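Local coordinates for protein L-lysine 6-monooxygenase involved in desferrioxamine biosynthesis (Erwinia amylovora CFBP1430, PDB 5O8P) that acts as an FAD-dependent, NADPH-using cadaverine monooxygenase, probably N-hydroxylating the diamine, in biosynthesis of the siderophore desferrioxamine, at residues Y75-F80 / N104-W109; L311-F316 / S330-G335; L132-V137 / E149-R154. All blocks are in the same frame, centred on the assembly; numbering follows the deposited sequence.

Contact 1. Residues Y75-F80 / N104-W109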
loop_
_atom_site.group_PDB
_atom_site.type_symbol
_atom_site.label_atom_id
_atom_site.label_comp_id
_atom_site.label_asym_id
_atom_site.label_seq_id
_atom_site.Cartn_x
_atom_site.Cartn_y
_atom_site.Cartn_z
ATOM N N TYR B 75 11.277 -29.725 3.805
ATOM C CA TYR B 75 9.833 -29.492 3.984
ATOM C C TYR B 75 9.409 -28.027 3.958
ATOM O O TYR B 75 8.258 -27.713 4.263
ATOM C CB TYR B 75 9.342 -30.169 5.272
ATOM C CG TYR B 75 9.521 -31.645 5.177
ATOM C CD1 TYR B 75 8.627 -32.406 4.460
ATOM C CD2 TYR B 75 10.622 -32.271 5.721
ATOM C CE1 TYR B 75 8.791 -33.770 4.327
ATOM C CE2 TYR B 75 10.798 -33.634 5.599
ATOM C CZ TYR B 75 9.880 -34.373 4.893
ATOM O OH TYR B 75 10.039 -35.715 4.755
ATOM N N SER B 76 10.308 -27.127 3.577
ATOM C CA SER B 76 9.972 -25.699 3.523
ATOM C C SER B 76 8.965 -25.432 2.423
ATOM O O SER B 76 8.894 -26.162 1.437
ATOM C CB SER B 76 11.222 -24.844 3.285
ATOM O OG SER B 76 11.617 -24.899 1.926
ATOM N N LEU B 77 8.196 -24.368 2.601
ATOM C CA LEU B 77 7.260 -23.883 1.580
ATOM C C LEU B 77 7.992 -23.492 0.291
ATOM O O LEU B 77 7.497 -23.755 -0.799
ATOM C CB LEU B 77 6.441 -22.717 2.139
ATOM C CG LEU B 77 5.351 -22.032 1.326
ATOM C CD1 LEU B 77 5.904 -20.984 0.367
ATOM C CD2 LEU B 77 4.500 -23.060 0.610
ATOM N N LEU B 78 9.162 -22.875 0.421
ATOM C CA LEU B 78 9.970 -22.506 -0.743
ATOM C C LEU B 78 10.476 -23.729 -1.490
ATOM O O LEU B 78 10.511 -23.736 -2.717
ATOM C CB LEU B 78 11.135 -21.588 -0.343
ATOM C CG LEU B 78 10.716 -20.154 -0.017
ATOM C CD1 LEU B 78 11.913 -19.375 0.480
ATOM C CD2 LEU B 78 10.112 -19.460 -1.229
ATOM N N ASN B 79 10.856 -24.774 -0.767
ATOM C CA ASN B 79 11.288 -26.003 -1.440
ATOM C C ASN B 79 10.126 -26.697 -2.136
ATOM O O ASN B 79 10.298 -27.234 -3.226
ATOM C CB ASN B 79 11.975 -26.980 -0.491
ATOM C CG ASN B 79 12.800 -28.011 -1.234
ATOM O OD1 ASN B 79 13.507 -27.678 -2.198
ATOM N ND2 ASN B 79 12.719 -29.269 -0.799
ATOM N N PHE B 80 8.955 -26.676 -1.501
ATOM C CA PHE B 80 7.725 -27.206 -2.100
ATOM C C PHE B 80 7.472 -26.535 -3.441
ATOM O O PHE B 80 7.199 -27.167 -4.446
ATOM C CB PHE B 80 6.537 -27.002 -1.140
ATOM C CG PHE B 80 5.190 -27.022 -1.801
ATOM C CD1 PHE B 80 4.642 -25.877 -2.329
ATOM C CD2 PHE B 80 4.462 -28.185 -1.872
ATOM C CE1 PHE B 80 3.400 -25.906 -2.944
ATOM C CE2 PHE B 80 3.215 -28.220 -2.452
ATOM C CZ PHE B 80 2.675 -27.078 -2.980
ATOM N N ASN B 104 -2.770 -25.825 2.117
ATOM C CA ASN B 104 -3.318 -27.166 2.260
ATOM C C ASN B 104 -2.620 -28.118 1.308
ATOM O O ASN B 104 -2.224 -29.197 1.721
ATOM C CB ASN B 104 -4.832 -27.165 2.020
ATOM C CG ASN B 104 -5.491 -28.485 2.392
ATOM O OD1 ASN B 104 -5.283 -29.006 3.496
ATOM N ND2 ASN B 104 -6.296 -29.026 1.478
ATOM N N GLN B 105 -2.459 -27.717 0.048
ATOM C CA GLN B 105 -1.706 -28.507 -0.930
ATOM C C GLN B 105 -0.268 -28.770 -0.476
ATOM O O GLN B 105 0.242 -29.884 -0.634
ATOM C CB GLN B 105 -1.662 -27.792 -2.278
ATOM C CG GLN B 105 -2.943 -27.854 -3.082
ATOM C CD GLN B 105 -2.884 -27.007 -4.336
ATOM O OE1 GLN B 105 -1.852 -26.422 -4.679
ATOM N NE2 GLN B 105 -3.996 -26.920 -5.018
ATOM N N TYR B 106 0.368 -27.738 0.074
ATOM C CA TYR B 106 1.727 -27.840 0.617
ATOM C C TYR B 106 1.811 -28.810 1.808
ATOM O O TYR B 106 2.680 -29.675 1.833
ATOM C CB TYR B 106 2.278 -26.431 0.953
ATOM C CG TYR B 106 3.331 -26.355 2.043
ATOM C CD1 TYR B 106 4.613 -26.830 1.823
ATOM C CD2 TYR B 106 3.051 -25.774 3.283
ATOM C CE1 TYR B 106 5.589 -26.772 2.812
ATOM C CE2 TYR B 106 4.011 -25.705 4.289
ATOM C CZ TYR B 106 5.288 -26.204 4.053
ATOM O OH TYR B 106 6.257 -26.146 5.048
ATOM N N CYS B 107 0.909 -28.679 2.773
ATOM C CA CYS B 107 0.886 -29.601 3.913
ATOM C C CYS B 107 0.665 -31.048 3.478
ATOM O O CYS B 107 1.199 -31.965 4.084
ATOM C CB CYS B 107 -0.181 -29.205 4.925
ATOM S SG CYS B 107 0.251 -27.737 5.882
ATOM N N GLN B 108 -0.119 -31.241 2.422
ATOM C CA GLN B 108 -0.402 -32.579 1.898
ATOM C C GLN B 108 0.835 -33.150 1.245
ATOM O O GLN B 108 1.180 -34.290 1.481
ATOM C CB GLN B 108 -1.570 -32.555 0.902
ATOM C CG GLN B 108 -2.933 -32.440 1.582
ATOM C CD GLN B 108 -4.076 -32.215 0.609
ATOM O OE1 GLN B 108 -3.869 -32.024 -0.594
ATOM N NE2 GLN B 108 -5.294 -32.211 1.131
ATOM N N TRP B 109 1.513 -32.347 0.439
ATOM C CA TRP B 109 2.804 -32.731 -0.126
ATOM C C TRP B 109 3.816 -33.146 0.940
ATOM O O TRP B 109 4.510 -34.142 0.772
ATOM C CB TRP B 109 3.358 -31.579 -0.953
ATOM C CG TRP B 109 4.736 -31.751 -1.413
ATOM C CD1 TRP B 109 5.145 -32.378 -2.535
ATOM C CD2 TRP B 109 5.901 -31.266 -0.769
ATOM N NE1 TRP B 109 6.505 -32.319 -2.645
ATOM C CE2 TRP B 109 6.998 -31.635 -1.572
ATOM C CE3 TRP B 109 6.127 -30.536 0.403
ATOM C CZ2 TRP B 109 8.304 -31.318 -1.242
ATOM C CZ3 TRP B 109 7.425 -30.199 0.725
ATOM C CH2 TRP B 109 8.501 -30.593 -0.097
#
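F80, in the opening turn of helix 77-83, and Y106, part-way along helix 100-113, bring the two backbones together with their CA atoms 6.6 Å apart. The F80 side chain enters between Y106 and W109, which are neighbours one turn apart on the second helix. Its CG stands trans to the backbone N (chi1 158°), a setting that carries the ring across to the facing helix. There one face of the ring lies on Y106, whose CB sits 3.8 Å from the ring centroid, almost exactly on the ring normal. The edge of the Y106 ring is turned toward this same F80 ring in an offset edge-to-face pair. Toward W109 the roles reverse: F80 offers its own edge to the indole face, centroid to centroid 5.2 Å from the five-membered ring, with the planes at 77°. F80 CB meanwhile lies over the six-membered ring of W109. F80, Y106 and W109 form an aromatic cluster, largely buried, that joins two helices of the flavoprotein, and the side chain of Y106 is about 11 Å from the bound FAD. Y106 also takes L77 over its ring in a CH-pi contact, the methyl CD2 lying 4.0 Å from the ring centroid. The tyrosine hydroxyl goes beyond the cluster to the loop before helix 77-83, where Y106 OH donates to Y75 O at 2.7 Å in the carbonyl plane. L65 N is a second partner of this hydroxyl, so it ties a further loop to the pair of helices. S76 occupies the N-cap position of helix 77-83, its OG accepting from N79 N at 2.8 Å, and D64 receives the N-H of L77. Along the W109 rim come Y75 CA and the amide end of N79, whose ND2 is bonded to P74 O.

Contact 2. Residues L311-F316 / S330-G335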
loop_
_atom_site.group_PDB
_atom_site.type_symbol
_atom_site.label_atom_id
_atom_site.label_comp_id
_atom_site.label_asym_id
_atom_site.label_seq_id
_atom_site.Cartn_x
_atom_site.Cartn_y
_atom_site.Cartn_z
ATOM N N LEU B 311 -39.401 -21.341 14.655
ATOM C CA LEU B 311 -40.837 -21.108 14.531
ATOM C C LEU B 311 -41.422 -21.955 13.407
ATOM O O LEU B 311 -40.722 -22.271 12.441
ATOM C CB LEU B 311 -41.101 -19.626 14.258
ATOM C CG LEU B 311 -40.407 -18.636 15.205
ATOM C CD1 LEU B 311 -40.590 -17.213 14.714
ATOM C CD2 LEU B 311 -40.907 -18.773 16.635
ATOM N N ALA B 312 -42.703 -22.306 13.543
ATOM C CA ALA B 312 -43.455 -23.031 12.505
ATOM C C ALA B 312 -43.394 -22.326 11.143
ATOM O O ALA B 312 -43.242 -22.986 10.108
ATOM C CB ALA B 312 -44.905 -23.214 12.932
ATOM N N GLU B 313 -43.491 -20.990 11.169
ATOM C CA GLU B 313 -43.282 -20.122 9.989
ATOM C C GLU B 313 -42.127 -20.547 9.056
ATOM O O GLU B 313 -42.247 -20.419 7.838
ATOM C CB GLU B 313 -43.002 -18.678 10.433
ATOM C CG GLU B 313 -44.160 -17.938 11.103
ATOM C CD GLU B 313 -43.767 -16.540 11.585
ATOM O OE1 GLU B 313 -42.751 -15.988 11.086
ATOM O OE2 GLU B 313 -44.482 -15.996 12.461
ATOM N N GLY B 314 -41.024 -21.026 9.637
ATOM C CA GLY B 314 -39.815 -21.423 8.895
ATOM C C GLY B 314 -38.642 -20.465 9.098
ATOM O O GLY B 314 -37.893 -20.187 8.157
ATOM N N GLU B 315 -38.470 -19.998 10.337
ATOM C CA GLU B 315 -37.498 -18.962 10.708
ATOM C C GLU B 315 -36.986 -19.182 12.123
ATOM O O GLU B 315 -37.729 -19.672 12.976
ATOM C CB GLU B 315 -38.166 -17.586 10.712
ATOM C CG GLU B 315 -38.504 -16.984 9.364
ATOM C CD GLU B 315 -38.776 -15.496 9.496
ATOM O OE1 GLU B 315 -39.771 -15.123 10.163
ATOM O OE2 GLU B 315 -37.973 -14.696 8.969
ATOM N N PHE B 316 -35.741 -18.788 12.376
ATOM C CA PHE B 316 -35.250 -18.642 13.750
ATOM C C PHE B 316 -35.744 -17.327 14.351
ATOM O O PHE B 316 -35.962 -16.343 13.631
ATOM C CB PHE B 316 -33.728 -18.611 13.804
ATOM C CG PHE B 316 -33.076 -19.942 13.647
ATOM C CD1 PHE B 316 -33.078 -20.849 14.695
ATOM C CD2 PHE B 316 -32.396 -20.269 12.469
ATOM C CE1 PHE B 316 -32.447 -22.079 14.553
ATOM C CE2 PHE B 316 -31.761 -21.494 12.328
ATOM C CZ PHE B 316 -31.791 -22.401 13.369
ATOM N N SER B 330 -35.102 -8.904 19.904
ATOM C CA SER B 330 -35.204 -10.109 19.074
ATOM C C SER B 330 -34.942 -9.785 17.603
ATOM O O SER B 330 -35.130 -8.650 17.154
ATOM C CB SER B 330 -36.577 -10.771 19.230
ATOM O OG SER B 330 -37.610 -9.935 18.718
ATOM N N ARG B 331 -34.504 -10.803 16.867
ATOM C CA ARG B 331 -34.162 -10.692 15.455
ATOM C C ARG B 331 -34.571 -11.996 14.784
ATOM O O ARG B 331 -34.567 -13.044 15.435
ATOM C CB ARG B 331 -32.654 -10.517 15.342
ATOM C CG ARG B 331 -32.173 -9.679 14.200
ATOM C CD ARG B 331 -32.492 -8.212 14.423
ATOM N NE ARG B 331 -32.622 -7.595 13.113
ATOM C CZ ARG B 331 -33.234 -6.451 12.860
ATOM N NH1 ARG B 331 -33.798 -5.745 13.836
ATOM N NH2 ARG B 331 -33.315 -6.044 11.602
ATOM N N ARG B 332 -34.884 -11.952 13.495
ATOM C CA ARG B 332 -35.315 -13.156 12.782
ATOM C C ARG B 332 -34.405 -13.475 11.633
ATOM O O ARG B 332 -33.844 -12.581 11.031
ATOM C CB ARG B 332 -36.730 -12.982 12.242
ATOM C CG ARG B 332 -37.826 -13.205 13.262
ATOM C CD ARG B 332 -39.028 -12.387 12.814
ATOM N NE ARG B 332 -40.232 -12.704 13.552
ATOM C CZ ARG B 332 -40.962 -13.809 13.388
ATOM N NH1 ARG B 332 -40.596 -14.760 12.528
ATOM N NH2 ARG B 332 -42.071 -13.985 14.106
ATOM N N THR B 333 -34.274 -14.758 11.323
ATOM C CA THR B 333 -33.459 -15.201 10.191
ATOM C C THR B 333 -33.812 -16.646 9.797
ATOM O O THR B 333 -34.185 -17.455 10.655
ATOM C CB THR B 333 -31.948 -15.049 10.500
ATOM O OG1 THR B 333 -31.177 -15.159 9.291
ATOM C CG2 THR B 333 -31.468 -16.076 11.526
ATOM N N GLU B 334 -33.709 -16.958 8.505
ATOM C CA GLU B 334 -33.942 -18.317 8.030
ATOM C C GLU B 334 -32.655 -19.091 8.180
ATOM O O GLU B 334 -32.605 -20.083 8.910
ATOM C CB GLU B 334 -34.416 -18.336 6.577
ATOM C CG GLU B 334 -35.769 -17.671 6.382
ATOM C CD GLU B 334 -36.383 -17.921 5.008
ATOM O OE1 GLU B 334 -35.683 -18.452 4.110
ATOM O OE2 GLU B 334 -37.572 -17.561 4.820
ATOM N N GLY B 335 -31.618 -18.613 7.497
ATOM C CA GLY B 335 -30.272 -19.193 7.564
ATOM C C GLY B 335 -29.510 -18.598 8.722
ATOM O O GLY B 335 -29.665 -17.421 9.035
#
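F316 and T333 form an antiparallel hydrogen-bonded pair, each using both main-chain polar groups on the other. F316 N donates to T333 O at 2.7 Å, close to the line of the carbonyl. The return bond, from T333 N to F316 O, is longer at 3.3 Å, and its donor is tilted 33° from the carbonyl plane. F316 O also receives the CA-H of R332. The N-H of R332 turns outward, to E432 of a neighbouring subunit. The extended side chain of R332, by contrast, runs back to the turn preceding F316, where NH1 meets two carboxylates. E313 OE1 lies 2.9 Å from R332 NH1, and the carboxylate and guanidinium planes are nearly parallel, although the oxygen stands out of the guanidinium plane. E315 OE1 is the second salt-bridge partner of NH1, through a strongly bent, weak hydrogen bond, the two side chains crossing at about a right angle while their carboxylate and guanidinium planes are 28° apart. Two acidic groups thus converge on one nitrogen, and the positive charge probably offsets their mutual repulsion. E313 lies in the tight turn that links antiparallel strands 303-311 and 315-322, and E315 follows it. L311 N reaches E315 O at 2.9 Å and G314 N reaches L311 O at 3.1 Å, while G314 itself has a positive phi of 109°. Strand 327-333 pairs with 315-322 as a beta hairpin, completes this three-stranded antiparallel sheet, and leads directly into strand 335-338 of the parallel sheet in the probable NADPH-binding domain. At that junction T333 OG1 donates to G335 O at 2.7 Å and is also hydrogen-bonded to T196. The carboxylate of E334 pairs with R193 and its N-H with S194. The F316 ring presents its edge to E334 O and meets W310 edge-to-face.

Contact 3. Residues L132-V137 / E149-R154; sequences LQCYRV and EWLAHR
R136 lays its guanidinium group over a methyl of L151 while the same group forms a salt bridge to E149, so an aliphatic and an acidic partner share one arginine. L151 CD2 lies 3.6 Å above the guanidinium plane, toward the rim, and the two side chains run alongside each other in the same direction. The arginine chain is straight as far as CD and then bends (chi3 -57°), which brings NH1 within 2.9 Å of E149 OE1. That oxygen is approached from above its carboxylate plane, and the two flat groups are turned 54° apart. A second acid, D129, takes R136 NH2, so the charge is held by acids of the two neighbouring strands. L151 CD2 is also 3.9 Å from C134 SG and touches L132 CD1, so the leucine methyl is packed among the arginine, the cysteine sulfur and L132 from the loop before the strand. Strands 134-141 and 147-152 form an antiparallel hairpin in the mixed sheet of the FAD-binding part. R136 and L151 are a non-hydrogen-bonded pair, flanked by the hydrogen-bonded pairs Y135-A152 and V137-W150. In the latter, V137 N donates to W150 O at 2.8 Å with a nearly straight bond of 171°. Y135 N reaches A152 O at 2.7 Å. Strand 121-129 adjoins 134-141, and strand 8-14 runs parallel to 147-152, so both edges of the hairpin are extended. The other face carries Y135, V137, W150 and A152. V137 CB meets W150 CB at 4.2 Å, and V137 packs on V123, a residue of the FAD site. The W150 ring offers its edge to V137 O, its NE1 being bonded to S139 OG. The ring of Y135 has H153 O in plane at its edge, and its hydroxyl is bonded to R356.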
loop_
_atom_site.group_PDB
_atom_site.type_symbol
_atom_site.label_atom_id
_atom_site.label_comp_id
_atom_site.label_asym_id
_atom_site.label_seq_id
_atom_site.Cartn_x
_atom_site.Cartn_y
_atom_site.Cartn_z
ATOM N N LEU B 132 6.833 -51.350 32.888
ATOM C CA LEU B 132 7.700 -50.911 31.773
ATOM C C LEU B 132 8.192 -49.459 31.911
ATOM O O LEU B 132 9.099 -49.052 31.191
ATOM C CB LEU B 132 6.990 -51.071 30.419
ATOM C CG LEU B 132 6.894 -52.460 29.792
ATOM C CD1 LEU B 132 5.940 -52.427 28.604
ATOM C CD2 LEU B 132 8.249 -53.001 29.349
ATOM N N GLN B 133 7.591 -48.683 32.814
ATOM C CA GLN B 133 7.944 -47.268 33.036
ATOM C C GLN B 133 7.749 -46.359 31.801
ATOM O O GLN B 133 8.513 -45.423 31.583
ATOM C CB GLN B 133 9.367 -47.142 33.625
ATOM C CG GLN B 133 9.460 -47.557 35.088
ATOM C CD GLN B 133 9.013 -46.449 36.022
ATOM O OE1 GLN B 133 9.757 -45.499 36.271
ATOM N NE2 GLN B 133 7.788 -46.558 36.534
ATOM N N CYS B 134 6.703 -46.624 31.020
ATOM C CA CYS B 134 6.407 -45.856 29.815
ATOM C C CYS B 134 4.897 -45.790 29.535
ATOM O O CYS B 134 4.095 -46.347 30.283
ATOM C CB CYS B 134 7.152 -46.468 28.631
ATOM S SG CYS B 134 6.348 -47.932 27.944
ATOM N N TYR B 135 4.523 -45.088 28.463
ATOM C CA TYR B 135 3.113 -44.895 28.099
ATOM C C TYR B 135 2.664 -45.913 27.043
ATOM O O TYR B 135 3.409 -46.256 26.113
ATOM C CB TYR B 135 2.853 -43.450 27.639
ATOM C CG TYR B 135 2.901 -42.461 28.793
ATOM C CD1 TYR B 135 1.788 -42.259 29.612
ATOM C CD2 TYR B 135 4.067 -41.762 29.088
ATOM C CE1 TYR B 135 1.829 -41.378 30.689
ATOM C CE2 TYR B 135 4.126 -40.884 30.163
ATOM C CZ TYR B 135 3.005 -40.688 30.964
ATOM O OH TYR B 135 3.080 -39.808 32.024
ATOM N N ARG B 136 1.437 -46.395 27.211
ATOM C CA ARG B 136 0.848 -47.415 26.347
ATOM C C ARG B 136 -0.349 -46.787 25.670
ATOM O O ARG B 136 -1.289 -46.408 26.352
ATOM C CB ARG B 136 0.423 -48.608 27.214
ATOM C CG ARG B 136 -0.322 -49.718 26.511
ATOM C CD ARG B 136 -0.657 -50.860 27.476
ATOM N NE ARG B 136 0.553 -51.397 28.115
ATOM C CZ ARG B 136 1.429 -52.215 27.526
ATOM N NH1 ARG B 136 1.262 -52.636 26.260
ATOM N NH2 ARG B 136 2.500 -52.619 28.217
ATOM N N VAL B 137 -0.309 -46.683 24.348
ATOM C CA VAL B 137 -1.337 -45.983 23.551
ATOM C C VAL B 137 -2.119 -47.002 22.730
ATOM O O VAL B 137 -1.558 -47.597 21.817
ATOM C CB VAL B 137 -0.671 -44.978 22.577
ATOM C CG1 VAL B 137 -1.685 -44.335 21.639
ATOM C CG2 VAL B 137 0.098 -43.928 23.354
ATOM N N GLU B 149 -1.322 -51.603 19.871
ATOM C CA GLU B 149 -0.779 -50.872 21.019
ATOM C C GLU B 149 0.596 -50.344 20.671
ATOM O O GLU B 149 1.411 -51.039 20.071
ATOM C CB GLU B 149 -0.744 -51.742 22.280
ATOM C CG GLU B 149 -2.109 -51.803 22.956
ATOM C CD GLU B 149 -2.158 -52.630 24.234
ATOM O OE1 GLU B 149 -1.101 -53.182 24.671
ATOM O OE2 GLU B 149 -3.290 -52.690 24.795
ATOM N N TRP B 150 0.816 -49.084 21.009
ATOM C CA TRP B 150 2.057 -48.402 20.726
ATOM C C TRP B 150 2.663 -48.065 22.070
ATOM O O TRP B 150 1.967 -47.600 22.979
ATOM C CB TRP B 150 1.782 -47.135 19.935
ATOM C CG TRP B 150 0.966 -47.350 18.703
ATOM C CD1 TRP B 150 -0.382 -47.522 18.629
ATOM C CD2 TRP B 150 1.445 -47.398 17.361
ATOM N NE1 TRP B 150 -0.772 -47.676 17.323
ATOM C CE2 TRP B 150 0.334 -47.603 16.521
ATOM C CE3 TRP B 150 2.712 -47.288 16.788
ATOM C CZ2 TRP B 150 0.448 -47.707 15.134
ATOM C CZ3 TRP B 150 2.832 -47.380 15.416
ATOM C CH2 TRP B 150 1.705 -47.592 14.599
ATOM N N LEU B 151 3.955 -48.332 22.208
ATOM C CA LEU B 151 4.680 -48.025 23.430
ATOM C C LEU B 151 5.537 -46.804 23.202
ATOM O O LEU B 151 6.037 -46.595 22.092
ATOM C CB LEU B 151 5.533 -49.220 23.824
ATOM C CG LEU B 151 4.689 -50.425 24.245
ATOM C CD1 LEU B 151 5.452 -51.743 24.157
ATOM C CD2 LEU B 151 4.133 -50.183 25.637
ATOM N N ALA B 152 5.686 -45.984 24.242
ATOM C CA ALA B 152 6.453 -44.739 24.120
ATOM C C ALA B 152 6.804 -44.099 25.450
ATOM O O ALA B 152 6.004 -44.095 26.398
ATOM C CB ALA B 152 5.691 -43.728 23.273
ATOM N N HIS B 153 8.000 -43.522 25.494
ATOM C CA HIS B 153 8.486 -42.830 26.684
ATOM C C HIS B 153 7.789 -41.491 26.880
ATOM O O HIS B 153 7.532 -41.076 28.024
ATOM C CB HIS B 153 9.997 -42.632 26.602
ATOM C CG HIS B 153 10.775 -43.909 26.711
ATOM N ND1 HIS B 153 11.000 -44.529 27.922
ATOM C CD2 HIS B 153 11.372 -44.681 25.767
ATOM C CE1 HIS B 153 11.704 -45.629 27.720
ATOM N NE2 HIS B 153 11.938 -45.747 26.421
ATOM N N ARG B 154 7.490 -40.832 25.758
ATOM C CA ARG B 154 6.888 -39.520 25.749
ATOM C C ARG B 154 5.735 -39.411 24.755
ATOM O O ARG B 154 5.758 -40.003 23.675
ATOM C CB ARG B 154 7.959 -38.501 25.374
ATOM C CG ARG B 154 9.092 -38.372 26.380
ATOM C CD ARG B 154 10.233 -37.579 25.814
ATOM N NE ARG B 154 11.158 -38.513 25.186
ATOM C CZ ARG B 154 12.270 -38.986 25.738
ATOM N NH1 ARG B 154 12.654 -38.606 26.958
ATOM N NH2 ARG B 154 13.015 -39.854 25.047
#

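How the contacts relate
From the N terminus, the chain first closes contact 1, which brings helix 100-113 back against helix 77-83 across 23 intervening residues, mostly helical. Contact 3 follows, a hairpin with 11 residues between its segments, in the mixed sheet that also holds strand 8-14. Contact 2 comes last, with 13 residues between its segments, in the separate antiparallel sheet that leads into the parallel sheet of the probable NADPH-binding domain. The three are in series, neither nested nor crossed. Contacts 1 and 3 lie on the flavin side, their centres about 31 Å apart, whereas the centre of contact 2 is about 44 Å from that of contact 1 and about 52 Å from that of contact 3.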